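Local coordinates for mirolysin (Tannerella forsythia, PDB 6R7V), which probably cleaves peptide bonds as a pappalysin-family zinc metallopeptidase once activated, and is captured as a zymogen whose active-site zinc is blocked by a cysteine switch, at residues K104-D109 and N144-R149; T123-F128 and M132-F137; G240-C245 and P259-M264; S288-Q293 and R298-Y303. The protein carries 1 engineered substitution. All blocks are in the same frame, centred on the assembly; numbering follows the deposited sequence.

Contact 1 of 4, residues K104-D109 and N144-R149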
loop_
_atom_site.group_PDB
_atom_site.type_symbol
_atom_site.label_atom_id
_atom_site.label_comp_id
_atom_site.label_asym_id
_atom_site.label_seq_id
_atom_site.Cartn_x
_atom_site.Cartn_y
_atom_site.Cartn_z
ATOM N N LYS A 104 -9.042 5.099 -9.719
ATOM C CA LYS A 104 -10.017 6.156 -9.986
ATOM C C LYS A 104 -10.978 6.226 -8.846
ATOM O O LYS A 104 -11.475 5.190 -8.389
ATOM C CB LYS A 104 -10.807 5.928 -11.291
ATOM C CG LYS A 104 -10.017 6.031 -12.581
ATOM C CD LYS A 104 -10.945 5.819 -13.793
ATOM C CE LYS A 104 -10.127 5.508 -15.012
ATOM N NZ LYS A 104 -10.961 5.397 -16.232
ATOM N N LEU A 105 -11.341 7.451 -8.435
ATOM C CA LEU A 105 -12.349 7.560 -7.405
ATOM C C LEU A 105 -13.687 7.042 -7.931
ATOM O O LEU A 105 -14.071 7.332 -9.072
ATOM C CB LEU A 105 -12.508 9.019 -6.981
ATOM C CG LEU A 105 -11.326 9.610 -6.186
ATOM C CD1 LEU A 105 -11.527 11.133 -5.992
ATOM C CD2 LEU A 105 -11.234 8.960 -4.786
ATOM N N ALA A 106 -14.387 6.276 -7.101
ATOM C CA ALA A 106 -15.693 5.739 -7.457
ATOM C C ALA A 106 -16.683 6.840 -7.783
ATOM O O ALA A 106 -16.640 7.917 -7.202
ATOM C CB ALA A 106 -16.233 4.916 -6.292
ATOM N N ARG A 107 -17.600 6.551 -8.712
ATOM C CA ARG A 107 -18.652 7.472 -9.100
ATOM C C ARG A 107 -20.022 6.881 -8.796
ATOM O O ARG A 107 -21.039 7.566 -8.910
ATOM C CB ARG A 107 -18.539 7.889 -10.575
ATOM C CG ARG A 107 -17.240 8.646 -10.876
ATOM C CD ARG A 107 -17.101 10.000 -10.183
ATOM N NE ARG A 107 -18.280 10.863 -10.336
ATOM C CZ ARG A 107 -18.511 11.667 -11.370
ATOM N NH1 ARG A 107 -17.643 11.740 -12.371
ATOM N NH2 ARG A 107 -19.614 12.404 -11.409
ATOM N N ARG A 108 -20.038 5.609 -8.386
ATOM C CA ARG A 108 -21.286 4.921 -7.990
ATOM C C ARG A 108 -21.045 4.242 -6.662
ATOM O O ARG A 108 -20.035 3.536 -6.529
ATOM C CB ARG A 108 -21.709 3.891 -9.049
ATOM C CG ARG A 108 -22.089 4.546 -10.363
ATOM C CD ARG A 108 -22.236 3.539 -11.447
ATOM N NE ARG A 108 -22.216 4.177 -12.761
ATOM C CZ ARG A 108 -22.560 3.561 -13.886
ATOM N NH1 ARG A 108 -22.925 2.286 -13.867
ATOM N NH2 ARG A 108 -22.530 4.213 -15.039
ATOM N N ASP A 109 -21.927 4.493 -5.669
ATOM C CA ASP A 109 -21.728 3.919 -4.341
ATOM C C ASP A 109 -22.335 2.501 -4.315
ATOM O O ASP A 109 -22.921 2.083 -5.315
ATOM C CB ASP A 109 -22.283 4.847 -3.231
ATOM C CG ASP A 109 -23.788 4.902 -3.051
ATOM O OD1 ASP A 109 -24.505 4.074 -3.674
ATOM O OD2 ASP A 109 -24.264 5.804 -2.307
ATOM N N ASN A 144 -17.900 2.252 8.084
ATOM C CA ASN A 144 -17.874 0.924 7.460
ATOM C C ASN A 144 -17.328 0.962 6.039
ATOM O O ASN A 144 -17.575 1.910 5.289
ATOM C CB ASN A 144 -19.275 0.325 7.387
ATOM C CG ASN A 144 -19.883 -0.079 8.701
ATOM O OD1 ASN A 144 -19.260 -0.045 9.767
ATOM N ND2 ASN A 144 -21.146 -0.505 8.654
ATOM N N ALA A 145 -16.614 -0.093 5.658
ATOM C CA ALA A 145 -16.115 -0.211 4.306
ATOM C C ALA A 145 -17.252 -0.351 3.304
ATOM O O ALA A 145 -18.338 -0.853 3.631
ATOM C CB ALA A 145 -15.226 -1.448 4.223
ATOM N N TRP A 146 -16.987 0.092 2.076
ATOM C CA TRP A 146 -17.812 -0.168 0.919
ATOM C C TRP A 146 -17.360 -1.489 0.351
ATOM O O TRP A 146 -16.138 -1.697 0.220
ATOM C CB TRP A 146 -17.613 0.913 -0.138
ATOM C CG TRP A 146 -18.220 2.249 0.178
ATOM C CD1 TRP A 146 -18.754 2.686 1.367
ATOM C CD2 TRP A 146 -18.360 3.328 -0.744
ATOM N NE1 TRP A 146 -19.305 3.947 1.198
ATOM C CE2 TRP A 146 -19.008 4.387 -0.067
ATOM C CE3 TRP A 146 -18.106 3.466 -2.118
ATOM C CZ2 TRP A 146 -19.349 5.579 -0.709
ATOM C CZ3 TRP A 146 -18.349 4.679 -2.720
ATOM C CH2 TRP A 146 -18.998 5.707 -2.031
ATOM N N ASN A 147 -18.322 -2.344 -0.032
ATOM C CA ASN A 147 -18.079 -3.670 -0.622
ATOM C C ASN A 147 -16.574 -3.858 -1.046
ATOM O O ASN A 147 -16.168 -3.429 -2.134
ATOM C CB ASN A 147 -18.988 -3.871 -1.821
ATOM C CG ASN A 147 -18.896 -5.272 -2.393
ATOM O OD1 ASN A 147 -18.009 -6.075 -2.044
ATOM N ND2 ASN A 147 -19.768 -5.556 -3.347
ATOM N N THR A 148 -15.772 -4.565 -0.210
ATOM C CA THR A 148 -14.330 -4.688 -0.450
ATOM C C THR A 148 -13.979 -5.576 -1.650
ATOM O O THR A 148 -12.806 -5.611 -2.047
ATOM C CB THR A 148 -13.599 -5.150 0.807
ATOM O OG1 THR A 148 -14.131 -6.412 1.203
ATOM C CG2 THR A 148 -13.732 -4.156 1.937
ATOM N N ARG A 149 -14.987 -6.252 -2.240
ATOM C CA ARG A 149 -14.741 -7.046 -3.451
ATOM C C ARG A 149 -14.673 -6.121 -4.651
ATOM O O ARG A 149 -14.147 -6.497 -5.690
ATOM C CB ARG A 149 -15.877 -8.051 -3.680
ATOM C CG ARG A 149 -16.149 -8.967 -2.500
ATOM C CD ARG A 149 -17.309 -9.924 -2.763
ATOM N NE ARG A 149 -17.075 -10.852 -3.877
ATOM C CZ ARG A 149 -16.216 -11.865 -3.839
ATOM N NH1 ARG A 149 -15.450 -12.057 -2.770
ATOM N NH2 ARG A 149 -16.097 -12.683 -4.880
#
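Asp109 and Trp146 come nearest in backbone terms, with their CA atoms 7.7 Å apart, where the chain leaving strand 101-105 passes the irregular loop that leads into strand 152-157. Both strands belong to the mixed sheet of this metzincin catalytic domain, so the contact joins the exit of one strand to the approach of another. The gap is bridged by the indole of Trp146. With chi1 at -73°, its CG lies beside the backbone N and the six-membered ring reaches across to 104-109. Asp109 lays its CB over one face of that ring, 4.0 Å from the centroid and 28° off the normal, a CH-pi contact whose closest pair is Asp109 CB and Trp146 CH2 at 3.6 Å. Ala106 meets the ring at its edge: its CB approaches Trp146 CZ3 near the ring plane, at 4.2 Å. The carboxylate of Asp109 takes no part in this, because it turns away from the indole. Its OD1 accepts from the backbone N of both Asn111 and Asn113, which ties the side chain to its own turn and leaves CB and CA of Asp109 against the ring. Elsewhere the indole packs on Val50 of the central strand 45-55 and meets His52 edge to face, while the backbone N of Trp146 is bound by Asn153 OD1. Just after the tryptophan the loop folds into an Asx turn: Arg149 N donates to Asn147 OD1 over 3.0 Å, arriving 38° out of the carbonyl plane.

Contact 2 of 4, residues T123-F128 and M132-F137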
loop_
_atom_site.group_PDB
_atom_site.type_symbol
_atom_site.label_atom_id
_atom_site.label_comp_id
_atom_site.label_asym_id
_atom_site.label_seq_id
_atom_site.Cartn_x
_atom_site.Cartn_y
_atom_site.Cartn_z
ATOM N N THR A 123 -16.383 12.397 14.015
ATOM C CA THR A 123 -16.238 11.431 15.089
ATOM C C THR A 123 -15.832 12.088 16.383
ATOM O O THR A 123 -15.184 13.137 16.374
ATOM C CB THR A 123 -15.208 10.336 14.686
ATOM O OG1 THR A 123 -15.176 9.317 15.688
ATOM C CG2 THR A 123 -13.786 10.880 14.474
ATOM N N SER A 124 -16.170 11.420 17.488
ATOM C CA SER A 124 -15.755 11.753 18.832
ATOM C C SER A 124 -14.405 11.087 19.153
ATOM O O SER A 124 -13.786 11.475 20.146
ATOM C CB SER A 124 -16.811 11.272 19.826
ATOM O OG SER A 124 -17.964 12.101 19.792
ATOM N N THR A 125 -13.956 10.074 18.365
ATOM C CA THR A 125 -12.697 9.404 18.625
ATOM C C THR A 125 -11.545 10.369 18.338
ATOM O O THR A 125 -11.481 10.941 17.251
ATOM C CB THR A 125 -12.625 8.131 17.781
ATOM O OG1 THR A 125 -13.700 7.285 18.171
ATOM C CG2 THR A 125 -11.311 7.401 17.939
ATOM N N GLU A 126 -10.661 10.573 19.318
ATOM C CA GLU A 126 -9.522 11.480 19.122
ATOM C C GLU A 126 -8.404 10.846 18.303
ATOM O O GLU A 126 -7.813 11.512 17.448
ATOM C CB GLU A 126 -8.971 11.937 20.467
ATOM C CG GLU A 126 -9.760 13.090 21.062
ATOM C CD GLU A 126 -8.980 13.954 22.034
ATOM O OE1 GLU A 126 -9.217 15.184 22.044
ATOM O OE2 GLU A 126 -8.127 13.414 22.775
ATOM N N THR A 127 -8.100 9.577 18.577
ATOM C CA THR A 127 -7.026 8.864 17.901
ATOM C C THR A 127 -7.474 7.438 17.584
ATOM O O THR A 127 -7.998 6.779 18.492
ATOM C CB THR A 127 -5.754 8.856 18.786
ATOM O OG1 THR A 127 -5.449 10.183 19.215
ATOM C CG2 THR A 127 -4.539 8.254 18.076
ATOM N N PHE A 128 -7.252 6.955 16.340
ATOM C CA PHE A 128 -7.650 5.605 15.968
ATOM C C PHE A 128 -6.517 4.659 16.221
ATOM O O PHE A 128 -5.346 5.047 16.178
ATOM C CB PHE A 128 -8.097 5.559 14.511
ATOM C CG PHE A 128 -9.460 6.196 14.375
ATOM C CD1 PHE A 128 -9.587 7.555 14.122
ATOM C CD2 PHE A 128 -10.617 5.462 14.630
ATOM C CE1 PHE A 128 -10.849 8.161 14.081
ATOM C CE2 PHE A 128 -11.877 6.059 14.573
ATOM C CZ PHE A 128 -11.992 7.399 14.265
ATOM N N MET A 132 -7.364 -2.150 17.114
ATOM C CA MET A 132 -8.822 -2.251 17.137
ATOM C C MET A 132 -9.449 -2.215 15.746
ATOM O O MET A 132 -10.577 -2.698 15.583
ATOM C CB MET A 132 -9.420 -1.091 17.955
ATOM C CG MET A 132 -9.079 -1.127 19.434
ATOM S SD MET A 132 -9.729 0.315 20.331
ATOM C CE MET A 132 -11.516 0.024 20.184
ATOM N N ASP A 133 -8.770 -1.567 14.756
ATOM C CA ASP A 133 -9.328 -1.326 13.406
ATOM C C ASP A 133 -10.614 -0.493 13.534
ATOM O O ASP A 133 -11.521 -0.576 12.698
ATOM C CB ASP A 133 -9.616 -2.660 12.661
ATOM C CG ASP A 133 -8.682 -2.987 11.517
ATOM O OD1 ASP A 133 -7.978 -2.064 11.039
ATOM O OD2 ASP A 133 -8.660 -4.150 11.096
ATOM N N ASN A 134 -10.697 0.332 14.589
ATOM C CA ASN A 134 -11.919 1.075 14.852
ATOM C C ASN A 134 -12.270 2.113 13.765
ATOM O O ASN A 134 -13.450 2.475 13.639
ATOM C CB ASN A 134 -11.928 1.722 16.252
ATOM C CG ASN A 134 -10.707 2.524 16.694
ATOM O OD1 ASN A 134 -9.603 2.427 16.141
ATOM N ND2 ASN A 134 -10.884 3.327 17.748
ATOM N N VAL A 135 -11.290 2.552 12.944
ATOM C CA VAL A 135 -11.640 3.537 11.900
ATOM C C VAL A 135 -12.539 2.885 10.822
ATOM O O VAL A 135 -13.199 3.586 10.049
ATOM C CB VAL A 135 -10.350 4.168 11.274
ATOM C CG1 VAL A 135 -9.661 3.199 10.304
ATOM C CG2 VAL A 135 -10.665 5.479 10.551
ATOM N N LYS A 136 -12.547 1.542 10.774
ATOM C CA LYS A 136 -13.245 0.812 9.723
ATOM C C LYS A 136 -14.645 0.408 10.122
ATOM O O LYS A 136 -15.318 -0.293 9.357
ATOM C CB LYS A 136 -12.427 -0.447 9.352
ATOM C CG LYS A 136 -11.016 -0.109 8.922
ATOM C CD LYS A 136 -10.256 -1.365 8.533
ATOM C CE LYS A 136 -8.847 -1.008 8.080
ATOM N NZ LYS A 136 -7.955 -2.204 8.011
ATOM N N PHE A 137 -15.121 0.898 11.269
ATOM C CA PHE A 137 -16.441 0.539 11.753
ATOM C C PHE A 137 -17.220 1.746 12.220
ATOM O O PHE A 137 -16.821 2.432 13.174
ATOM C CB PHE A 137 -16.338 -0.463 12.896
ATOM C CG PHE A 137 -15.767 -1.772 12.416
ATOM C CD1 PHE A 137 -14.479 -2.157 12.768
ATOM C CD2 PHE A 137 -16.516 -2.616 11.595
ATOM C CE1 PHE A 137 -13.951 -3.373 12.313
ATOM C CE2 PHE A 137 -15.980 -3.820 11.124
ATOM C CZ PHE A 137 -14.715 -4.201 11.513
HETATM O O HOH W 1 -8.761 4.412 19.497
#
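Phe128 holds CG beside its backbone N (chi1 -74°), which turns its ring toward Val135, while Val135 meets that ring with CG2, the methyl placed anti to its own N. Asn134 takes a third setting, CG wedged between N and carbonyl carbon at chi1 49°, and thereby brings its amide to the ring's edge. All three belong to the long excursion between strands 118-122 and 152-157 of the mixed catalytic-domain sheet, where residues 134-136 form a short 3-10 segment. The Phe128 ring is sandwiched. Val135 CG2 stands over one face, 4.0 Å from the centroid and only 9° off the normal, a well-centred CH-pi contact; over the opposite face lies Thr125 CG2, 3.6 Å above the plane. At the edge, near the ring plane, Asn134 OD1 comes to 3.5 Å from Phe128 CD2. That oxygen also accepts from the backbone N of Ser129, so the amide is also tied to the residue that directly follows Phe128. Further apolar cover comes from strands 45-55 and 152-157, for Val54 and Cys157 each touch both Phe128 and Val135. An ST turn shapes the start of 123-128, Thr125 N donating to Thr123 OG1. At the end of the 3-10 segment Lys136 NZ forms a salt bridge with Asp133 OD1 at 3.0 Å, the lysine standing above the carboxylate plane; Tyr166 OH is a second partner of that oxygen. One ordered water completes the joint between the segments, donating to Thr127 O over 2.7 Å and accepting from Asn134 ND2 over 3.0 Å.

Contact 3 of 4, residues G240-C245 and P259-M264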
loop_
_atom_site.group_PDB
_atom_site.type_symbol
_atom_site.label_atom_id
_atom_site.label_comp_id
_atom_site.label_asym_id
_atom_site.label_seq_id
_atom_site.Cartn_x
_atom_site.Cartn_y
_atom_site.Cartn_z
ATOM N N GLY A 240 18.529 -4.204 7.461
ATOM C CA GLY A 240 17.443 -3.498 8.114
ATOM C C GLY A 240 16.845 -2.429 7.227
ATOM O O GLY A 240 17.215 -2.294 6.044
ATOM N N TYR A 241 15.881 -1.710 7.743
ATOM C CA TYR A 241 15.266 -0.648 6.983
ATOM C C TYR A 241 16.205 0.525 6.854
ATOM O O TYR A 241 17.145 0.692 7.642
ATOM C CB TYR A 241 13.937 -0.182 7.629
ATOM C CG TYR A 241 14.060 0.330 9.060
ATOM C CD1 TYR A 241 13.663 -0.458 10.143
ATOM C CD2 TYR A 241 14.553 1.605 9.329
ATOM C CE1 TYR A 241 13.789 0.001 11.455
ATOM C CE2 TYR A 241 14.698 2.065 10.637
ATOM C CZ TYR A 241 14.334 1.249 11.699
ATOM O OH TYR A 241 14.443 1.701 13.000
ATOM N N ASN A 242 15.937 1.343 5.846
ATOM C CA ASN A 242 16.628 2.611 5.711
ATOM C C ASN A 242 15.643 3.701 6.042
ATOM O O ASN A 242 14.443 3.536 5.846
ATOM C CB ASN A 242 17.179 2.794 4.310
ATOM C CG ASN A 242 18.278 1.832 4.031
ATOM O OD1 ASN A 242 19.381 1.953 4.571
ATOM N ND2 ASN A 242 17.988 0.826 3.239
ATOM N N GLU A 243 16.144 4.817 6.507
ATOM C CA GLU A 243 15.321 5.957 6.854
ATOM C C GLU A 243 15.944 7.205 6.268
ATOM O O GLU A 243 17.094 7.178 5.816
ATOM C CB GLU A 243 15.151 6.075 8.380
ATOM C CG GLU A 243 16.463 6.296 9.115
ATOM C CD GLU A 243 16.403 6.378 10.628
ATOM O OE1 GLU A 243 15.290 6.335 11.202
ATOM O OE2 GLU A 243 17.490 6.473 11.245
ATOM N N GLY A 244 15.170 8.273 6.221
ATOM C CA GLY A 244 15.706 9.522 5.704
ATOM C C GLY A 244 15.989 9.482 4.225
ATOM O O GLY A 244 15.209 8.931 3.462
ATOM N N CYS A 245 17.112 10.095 3.831
ATOM C CA CYS A 245 17.523 10.184 2.436
ATOM C C CYS A 245 18.985 9.688 2.285
ATOM O O CYS A 245 19.925 10.505 2.265
ATOM C CB CYS A 245 17.364 11.627 1.958
ATOM S SG CYS A 245 17.357 11.819 0.159
ATOM N N PRO A 259 25.730 -2.103 -6.788
ATOM C CA PRO A 259 24.906 -0.931 -6.423
ATOM C C PRO A 259 24.278 -0.953 -5.022
ATOM O O PRO A 259 23.592 -0.000 -4.675
ATOM C CB PRO A 259 23.821 -0.922 -7.507
ATOM C CG PRO A 259 23.667 -2.367 -7.892
ATOM C CD PRO A 259 25.075 -2.916 -7.830
ATOM N N GLY A 260 24.507 -2.002 -4.233
ATOM C CA GLY A 260 24.013 -2.048 -2.858
ATOM C C GLY A 260 22.520 -2.295 -2.720
ATOM O O GLY A 260 21.910 -3.008 -3.520
ATOM N N VAL A 261 21.922 -1.712 -1.680
ATOM C CA VAL A 261 20.511 -1.933 -1.384
ATOM C C VAL A 261 19.626 -0.864 -2.008
ATOM O O VAL A 261 20.012 0.280 -2.202
ATOM C CB VAL A 261 20.273 -2.102 0.130
ATOM C CG1 VAL A 261 21.107 -3.266 0.698
ATOM C CG2 VAL A 261 20.530 -0.807 0.908
ATOM N N MET A 262 18.416 -1.266 -2.360
ATOM C CA MET A 262 17.482 -0.398 -3.078
ATOM C C MET A 262 16.661 0.448 -2.097
ATOM O O MET A 262 15.443 0.259 -1.914
ATOM C CB MET A 262 16.582 -1.282 -3.946
ATOM C CG MET A 262 16.047 -0.592 -5.115
ATOM S SD MET A 262 15.010 -1.770 -6.010
ATOM C CE MET A 262 16.147 -2.472 -7.175
ATOM N N PHE A 263 17.342 1.400 -1.447
ATOM C CA PHE A 263 16.699 2.213 -0.407
ATOM C C PHE A 263 15.658 3.167 -0.969
ATOM O O PHE A 263 14.873 3.708 -0.192
ATOM C CB PHE A 263 17.744 2.990 0.397
ATOM C CG PHE A 263 18.574 3.948 -0.414
ATOM C CD1 PHE A 263 18.080 5.204 -0.761
ATOM C CD2 PHE A 263 19.843 3.589 -0.853
ATOM C CE1 PHE A 263 18.849 6.089 -1.513
ATOM C CE2 PHE A 263 20.611 4.475 -1.597
ATOM C CZ PHE A 263 20.108 5.712 -1.935
ATOM N N MET A 264 15.636 3.358 -2.299
ATOM C CA MET A 264 14.667 4.234 -2.977
ATOM C C MET A 264 13.418 3.445 -3.457
ATOM O O MET A 264 12.564 3.989 -4.157
ATOM C CB MET A 264 15.321 5.044 -4.114
ATOM C CG MET A 264 15.784 4.277 -5.354
ATOM S SD MET A 264 17.010 2.962 -5.131
ATOM C CE MET A 264 18.383 3.894 -4.458
#
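Asn242 and Phe263 turn their flat groups 71° against each other, yet the amide meets the stem of the phenylalanine and not its ring: Asn242 ND2 lies 3.6 Å from Phe263 CB. The ring itself leads away, since chi1 of 60° sets CG between the backbone N and carbonyl carbon, and one of its faces is occupied by Met264 CE, 3.5 Å above the plane and over the centre. Val261 supplies the other neighbour of the amide, with CG2 at 3.8 Å from Asn242 ND2. The contact is thus an amide nitrogen resting on aliphatic carbon. Polar partners of this buried residue lie elsewhere: OD1 accepts from Lys250 NZ, the backbone N is bound by Asp268 OD1, and ND2 makes a weak bond to a glycerol that probably came from the crystallisation liquor. Before Phe263 the chain bends in an inverse gamma turn centred on Met262, closed by a weak bond from Phe263 N to Val261 O. Nearby, the weakly bonded strand 243-244 pairs in parallel with strand 269-270, and Cys245 forms a disulfide with Cys274. Irregular loops with a disulfide and a calcium ion about 9 Å from the Val261 side chain are consistent with the C-terminal part of a metzincin catalytic domain, downstream of the zinc-binding helix 203-212.

Contact 4 of 4, residues S288-Q293 and R298-Y303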
loop_
_atom_site.group_PDB
_atom_site.type_symbol
_atom_site.label_atom_id
_atom_site.label_comp_id
_atom_site.label_asym_id
_atom_site.label_seq_id
_atom_site.Cartn_x
_atom_site.Cartn_y
_atom_site.Cartn_z
ATOM N N SER A 288 -0.433 -10.271 -10.142
ATOM C CA SER A 288 -0.865 -11.669 -10.023
ATOM C C SER A 288 -2.169 -11.813 -9.227
ATOM O O SER A 288 -2.909 -12.783 -9.453
ATOM C CB SER A 288 0.236 -12.525 -9.399
ATOM O OG SER A 288 0.377 -12.306 -8.006
ATOM N N LEU A 289 -2.485 -10.848 -8.362
ATOM C CA LEU A 289 -3.726 -10.894 -7.558
ATOM C C LEU A 289 -4.958 -10.711 -8.415
ATOM O O LEU A 289 -6.064 -10.972 -7.943
ATOM C CB LEU A 289 -3.703 -9.809 -6.480
ATOM C CG LEU A 289 -2.560 -9.871 -5.478
ATOM C CD1 LEU A 289 -2.571 -8.657 -4.602
ATOM C CD2 LEU A 289 -2.651 -11.104 -4.582
ATOM N N PHE A 290 -4.778 -10.312 -9.687
ATOM C CA PHE A 290 -5.918 -10.066 -10.557
ATOM C C PHE A 290 -6.028 -11.150 -11.626
ATOM O O PHE A 290 -6.764 -10.971 -12.588
ATOM C CB PHE A 290 -5.812 -8.670 -11.154
ATOM C CG PHE A 290 -5.801 -7.617 -10.076
ATOM C CD1 PHE A 290 -6.989 -7.020 -9.649
ATOM C CD2 PHE A 290 -4.603 -7.197 -9.505
ATOM C CE1 PHE A 290 -6.971 -6.041 -8.661
ATOM C CE2 PHE A 290 -4.589 -6.219 -8.510
ATOM C CZ PHE A 290 -5.773 -5.662 -8.084
ATOM N N ASP A 291 -5.332 -12.291 -11.436
ATOM C CA ASP A 291 -5.437 -13.459 -12.316
ATOM C C ASP A 291 -6.933 -13.681 -12.576
ATOM O O ASP A 291 -7.689 -13.761 -11.618
ATOM C CB ASP A 291 -4.786 -14.657 -11.599
ATOM C CG ASP A 291 -4.891 -15.979 -12.301
ATOM O OD1 ASP A 291 -6.026 -16.466 -12.483
ATOM O OD2 ASP A 291 -3.845 -16.551 -12.622
ATOM N N THR A 292 -7.366 -13.687 -13.850
ATOM C CA THR A 292 -8.802 -13.714 -14.201
ATOM C C THR A 292 -9.559 -14.981 -13.755
ATOM O O THR A 292 -10.794 -14.943 -13.681
ATOM C CB THR A 292 -9.003 -13.509 -15.711
ATOM O OG1 THR A 292 -8.384 -14.584 -16.398
ATOM C CG2 THR A 292 -8.450 -12.175 -16.215
ATOM N N GLN A 293 -8.847 -16.066 -13.430
ATOM C CA GLN A 293 -9.491 -17.329 -13.055
ATOM C C GLN A 293 -9.440 -17.592 -11.551
ATOM O O GLN A 293 -10.417 -18.102 -11.000
ATOM C CB GLN A 293 -8.851 -18.520 -13.802
ATOM C CG GLN A 293 -8.784 -18.390 -15.332
ATOM C CD GLN A 293 -10.092 -18.053 -16.015
ATOM O OE1 GLN A 293 -11.095 -18.759 -15.888
ATOM N NE2 GLN A 293 -10.095 -16.972 -16.780
ATOM N N ARG A 298 -9.687 -10.602 -8.451
ATOM C CA ARG A 298 -10.208 -10.601 -9.826
ATOM C C ARG A 298 -11.596 -9.946 -9.974
ATOM O O ARG A 298 -11.847 -9.324 -11.011
ATOM C CB ARG A 298 -10.223 -12.018 -10.421
ATOM C CG ARG A 298 -11.289 -12.919 -9.826
ATOM C CD ARG A 298 -11.165 -14.376 -10.263
ATOM N NE ARG A 298 -12.202 -15.201 -9.641
ATOM C CZ ARG A 298 -12.095 -15.792 -8.453
ATOM N NH1 ARG A 298 -10.987 -15.661 -7.735
ATOM N NH2 ARG A 298 -13.093 -16.527 -7.979
ATOM N N GLU A 299 -12.483 -10.074 -8.961
ATOM C CA GLU A 299 -13.846 -9.520 -9.027
ATOM C C GLU A 299 -13.826 -8.000 -9.151
ATOM O O GLU A 299 -14.716 -7.415 -9.777
ATOM C CB GLU A 299 -14.684 -9.921 -7.807
ATOM C CG GLU A 299 -16.155 -10.114 -8.117
ATOM C CD GLU A 299 -17.103 -9.175 -7.403
ATOM O OE1 GLU A 299 -17.719 -9.602 -6.399
ATOM O OE2 GLU A 299 -17.236 -8.013 -7.848
ATOM N N MET A 300 -12.793 -7.351 -8.582
ATOM C CA MET A 300 -12.697 -5.919 -8.650
ATOM C C MET A 300 -12.623 -5.470 -10.109
ATOM O O MET A 300 -13.033 -4.360 -10.431
ATOM C CB MET A 300 -11.471 -5.450 -7.869
ATOM C CG MET A 300 -11.367 -3.969 -7.799
ATOM S SD MET A 300 -10.092 -3.516 -6.655
ATOM C CE MET A 300 -10.993 -3.672 -5.080
ATOM N N GLN A 301 -12.119 -6.334 -10.998
ATOM C CA GLN A 301 -12.016 -5.939 -12.397
ATOM C C GLN A 301 -13.318 -6.068 -13.168
ATOM O O GLN A 301 -13.448 -5.425 -14.207
ATOM C CB GLN A 301 -10.916 -6.741 -13.098
ATOM C CG GLN A 301 -9.545 -6.479 -12.468
ATOM C CD GLN A 301 -9.245 -5.005 -12.393
ATOM O OE1 GLN A 301 -9.055 -4.340 -13.430
ATOM N NE2 GLN A 301 -9.254 -4.461 -11.168
ATOM N N ILE A 302 -14.264 -6.891 -12.695
ATOM C CA ILE A 302 -15.508 -7.152 -13.434
ATOM C C ILE A 302 -16.366 -5.874 -13.538
ATOM O O ILE A 302 -16.843 -5.536 -14.623
ATOM C CB ILE A 302 -16.305 -8.339 -12.822
ATOM C CG1 ILE A 302 -15.462 -9.659 -12.778
ATOM C CG2 ILE A 302 -17.642 -8.587 -13.587
ATOM C CD1 ILE A 302 -14.909 -10.223 -14.099
ATOM N N TYR A 303 -16.485 -5.138 -12.447
ATOM C CA TYR A 303 -17.323 -3.954 -12.481
ATOM C C TYR A 303 -16.523 -2.655 -12.321
ATOM O O TYR A 303 -17.141 -1.615 -12.123
ATOM C CB TYR A 303 -18.411 -4.065 -11.387
ATOM C CG TYR A 303 -19.142 -5.387 -11.429
ATOM C CD1 TYR A 303 -20.076 -5.659 -12.425
ATOM C CD2 TYR A 303 -18.839 -6.402 -10.523
ATOM C CE1 TYR A 303 -20.715 -6.895 -12.502
ATOM C CE2 TYR A 303 -19.484 -7.640 -10.580
ATOM C CZ TYR A 303 -20.421 -7.883 -11.573
ATOM O OH TYR A 303 -21.030 -9.117 -11.668
#
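Asp291, whose backbone O touches Arg298 CB at 3.3 Å, has a side-chain oxygen gripped twice: OD1 accepts from Gln293 N at 3.0 Å, met on the anti side and 22° out of the carboxylate plane, and from the backbone N of Thr294. The first bond makes an Asx turn; OD2 takes the backbone N of Ser39, so the carboxylate is held at both oxygens. Arg298 runs extended from CG to NE past the row of carbonyls that follows. Its CD lies 3.5 Å from Thr292 O, and Gln293 O stands 3.6 Å above the guanidinium plane of Arg298, toward its rim. NH1 is bound to Gly295 O of the same loop. Deeper in, Phe290 and Gln301 cross with ring and amide planes 85° apart. Gln301 NE2 comes to 3.7 Å from Phe290 CD1, while it donates to Leu46 O of strand 45-55. Met300 SD reaches the ring edge, 4.5 Å from Phe290 CE1. Phe290 also packs on Ile45 and Ile47 of strand 45-55 and on Leu213 of a loop. A type I turn from Ser288 to Asp291 starts the reversal in the loop linking helix 280-288 to the short, weakly bonded helix 299-302 near the C-terminus.

Contacts 2 and 3 are buried, whereas contacts 1 and 4 are only partly so, contact 4 with exposed residues among those that touch. Contact 2 is nested in the loop that contact 1 closes, and the two touch where Asn144 OD1 packs on Phe137 CA. Contact 4 touches contact 1: Arg149 NE forms a salt bridge with Glu299 OE1, 2.9 Å long. Contacts 1, 2 and 4 all border strand 45-55; contact 3 stands apart, about 35 Å from contact 1 between centres and across the chain's middle. Aromatic faces carry contacts 1 and 2, an amide against aliphatic carbon contact 3, and an arginine lying along carbonyls contact 4.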